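Local coordinates for Nitrate/nitrite sensor protein NarX (Escherichia coli K12, PDB 3EZI) that senses nitrate and nitrite through its periplasmic domain and, as a membrane histidine kinase, relays the signal to the response regulators NarL and NarP, at residues S16-A21 / I33-Q38. Sequence-based numbering, arbitrary orientation. Where two conformers were deposited one is given.
Sequences SYRLLA and IKEMEQ
Arg18 and Glu35, the latter in one of its two modelled conformers, form a salt bridge across two neighbouring, nearly antiparallel helices of the helical bundle that makes up the periplasmic sensor domain of NarX. NH2 of Arg18 donates to OE2 of Glu35 over 3.3 Å, a long bond with an N-H...O angle of 149° that is probably not always made. The carboxylate oxygen lies in the guanidinium plane, at its edge, whereas NH2 stands well above the carboxylate plane, the two groups being turned 83° apart. In this conformer Glu35 reaches out with CG anti to the backbone N (chi1 -165°) and an extended chain, while Arg18 bends at chi2 and chi3 to meet it. Long, flexible charged residues suit this outer border, where Glu35 is exposed and Arg18 partly so. A leucine in place of Arg18 would probably leave the Glu35 carboxylate without this cationic mate and remove this polar link between 16-21 and 33-38.

Inside the bridge the contact is apolar. The axes of 16-21 and 33-38 approach to 10.9 Å, a spacing that branched and long side chains fill. Leu19, whose CB points toward 33-38, sets its methyls against different residues: CD2 lies 4.0 Å from CG1 of Ile33, and CD1 sits 3.7 Å from SD of Met36. Ile33 continues the packing onto Ile70, and Met36 onto Trp65 and Phe89. Ser16, level with Met36 and packed on Val86 and Val90, is short enough to admit the extended, unbranched methionine, whose CE comes within 3.8 Å of Ser16 CB.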
loop_
_atom_site.group_PDB
_atom_site.type_symbol
_atom_site.label_atom_id
_atom_site.label_comp_id
_atom_site.label_asym_id
_atom_site.label_seq_id
_atom_site.Cartn_x
_atom_site.Cartn_y
_atom_site.Cartn_z
ATOM N N SER A 16 2.009 -0.757 6.059
ATOM C CA SER A 16 0.653 -1.137 6.473
ATOM C C SER A 16 0.701 -1.967 7.777
ATOM O O SER A 16 -0.156 -1.800 8.648
ATOM C CB SER A 16 -0.070 -1.916 5.361
ATOM O OG SER A 16 0.360 -3.254 5.280
ATOM N N TYR A 17 1.699 -2.847 7.925
ATOM C CA TYR A 17 1.801 -3.625 9.157
ATOM C C TYR A 17 2.117 -2.675 10.303
ATOM O O TYR A 17 1.640 -2.885 11.418
ATOM C CB TYR A 17 2.937 -4.673 9.115
ATOM C CG TYR A 17 2.771 -5.843 8.153
ATOM C CD1 TYR A 17 1.534 -6.367 7.866
ATOM C CD2 TYR A 17 3.900 -6.456 7.589
ATOM C CE1 TYR A 17 1.392 -7.513 7.017
ATOM C CE2 TYR A 17 3.781 -7.597 6.751
ATOM C CZ TYR A 17 2.517 -8.112 6.477
ATOM O OH TYR A 17 2.394 -9.253 5.697
ATOM N N ARG A 18 2.972 -1.669 10.045
ATOM C CA ARG A 18 3.360 -0.667 11.052
ATOM C C ARG A 18 2.154 0.149 11.571
ATOM O O ARG A 18 2.020 0.397 12.769
ATOM C CB ARG A 18 4.386 0.314 10.460
ATOM C CG ARG A 18 5.797 0.157 10.921
ATOM C CD ARG A 18 6.500 1.519 11.047
ATOM N NE ARG A 18 6.223 2.386 9.902
ATOM C CZ ARG A 18 7.131 3.190 9.371
ATOM N NH1 ARG A 18 8.348 3.228 9.889
ATOM N NH2 ARG A 18 6.837 3.924 8.303
ATOM N N LEU A 19 1.291 0.585 10.652
ATOM C CA LEU A 19 0.081 1.318 11.021
ATOM C C LEU A 19 -0.891 0.413 11.762
ATOM O O LEU A 19 -1.549 0.853 12.704
ATOM C CB LEU A 19 -0.618 1.919 9.761
ATOM C CG LEU A 19 -0.139 3.326 9.418
ATOM C CD1 LEU A 19 -0.671 3.756 8.028
ATOM C CD2 LEU A 19 -0.651 4.282 10.499
ATOM N N LEU A 20 -0.987 -0.859 11.379
ATOM C CA LEU A 20 -1.919 -1.735 12.103
ATOM C C LEU A 20 -1.479 -1.898 13.559
ATOM O O LEU A 20 -2.313 -1.980 14.459
ATOM C CB LEU A 20 -2.007 -3.120 11.445
ATOM C CG LEU A 20 -2.972 -4.214 11.993
ATOM C CD1 LEU A 20 -4.437 -3.781 11.859
ATOM C CD2 LEU A 20 -2.747 -5.528 11.171
ATOM N N ALA A 21 -0.168 -1.983 13.759
ATOM C CA ALA A 21 0.399 -2.162 15.096
ATOM C C ALA A 21 0.172 -0.925 15.976
ATOM O O ALA A 21 0.219 -1.017 17.226
ATOM C CB ALA A 21 1.918 -2.484 14.988
ATOM N N ILE A 33 0.960 8.062 8.042
ATOM C CA ILE A 33 -0.031 8.073 6.981
ATOM C C ILE A 33 0.516 8.904 5.829
ATOM O O ILE A 33 0.412 8.531 4.662
ATOM C CB ILE A 33 -1.405 8.572 7.529
ATOM C CG1 ILE A 33 -1.905 7.606 8.614
ATOM C CG2 ILE A 33 -2.462 8.659 6.377
ATOM C CD1 ILE A 33 -3.219 8.105 9.300
ATOM N N LYS A 34 1.158 10.014 6.148
ATOM C CA LYS A 34 1.727 10.866 5.102
ATOM C C LYS A 34 2.818 10.153 4.297
ATOM O O LYS A 34 2.885 10.227 3.061
ATOM C CB LYS A 34 2.294 12.156 5.735
ATOM C CG LYS A 34 2.842 13.123 4.678
ATOM C CD LYS A 34 1.733 13.509 3.714
ATOM C CE LYS A 34 2.143 14.444 2.575
ATOM N NZ LYS A 34 0.931 14.779 1.745
ATOM N N GLU A 35 3.688 9.455 5.006
ATOM C CA GLU A 35 4.769 8.712 4.375
ATOM C C GLU A 35 4.180 7.646 3.448
ATOM O O GLU A 35 4.649 7.455 2.319
ATOM C CB GLU A 35 5.611 8.045 5.461
ATOM C CG GLU A 35 6.959 7.530 5.018
ATOM C CD GLU A 35 7.739 6.959 6.190
ATOM O OE1 GLU A 35 7.801 7.638 7.242
ATOM O OE2 GLU A 35 8.279 5.841 6.061
ATOM N N MET A 36 3.131 6.973 3.911
ATOM C CA MET A 36 2.510 5.930 3.099
ATOM C C MET A 36 1.853 6.522 1.840
ATOM O O MET A 36 1.918 5.940 0.743
ATOM C CB MET A 36 1.512 5.165 3.958
ATOM C CG MET A 36 1.163 3.858 3.406
ATOM S SD MET A 36 0.222 2.861 4.584
ATOM C CE MET A 36 0.036 1.471 3.548
ATOM N N GLU A 37 1.244 7.697 1.976
ATOM C CA GLU A 37 0.637 8.348 0.800
ATOM C C GLU A 37 1.707 8.717 -0.269
ATOM O O GLU A 37 1.514 8.518 -1.503
ATOM C CB GLU A 37 -0.097 9.633 1.237
ATOM C CG GLU A 37 -0.801 10.328 0.091
ATOM C CD GLU A 37 -1.436 11.646 0.496
ATOM O OE1 GLU A 37 -2.316 12.123 -0.253
ATOM O OE2 GLU A 37 -1.051 12.211 1.549
ATOM N N GLN A 38 2.851 9.220 0.187
ATOM C CA GLN A 38 3.902 9.620 -0.746
ATOM C C GLN A 38 4.448 8.416 -1.502
ATOM O O GLN A 38 4.852 8.531 -2.662
ATOM C CB GLN A 38 5.073 10.279 0.005
ATOM C CG GLN A 38 4.656 11.398 0.933
ATOM C CD GLN A 38 4.634 12.759 0.264
ATOM O OE1 GLN A 38 4.029 12.935 -0.787
ATOM N NE2 GLN A 38 5.277 13.741 0.894
#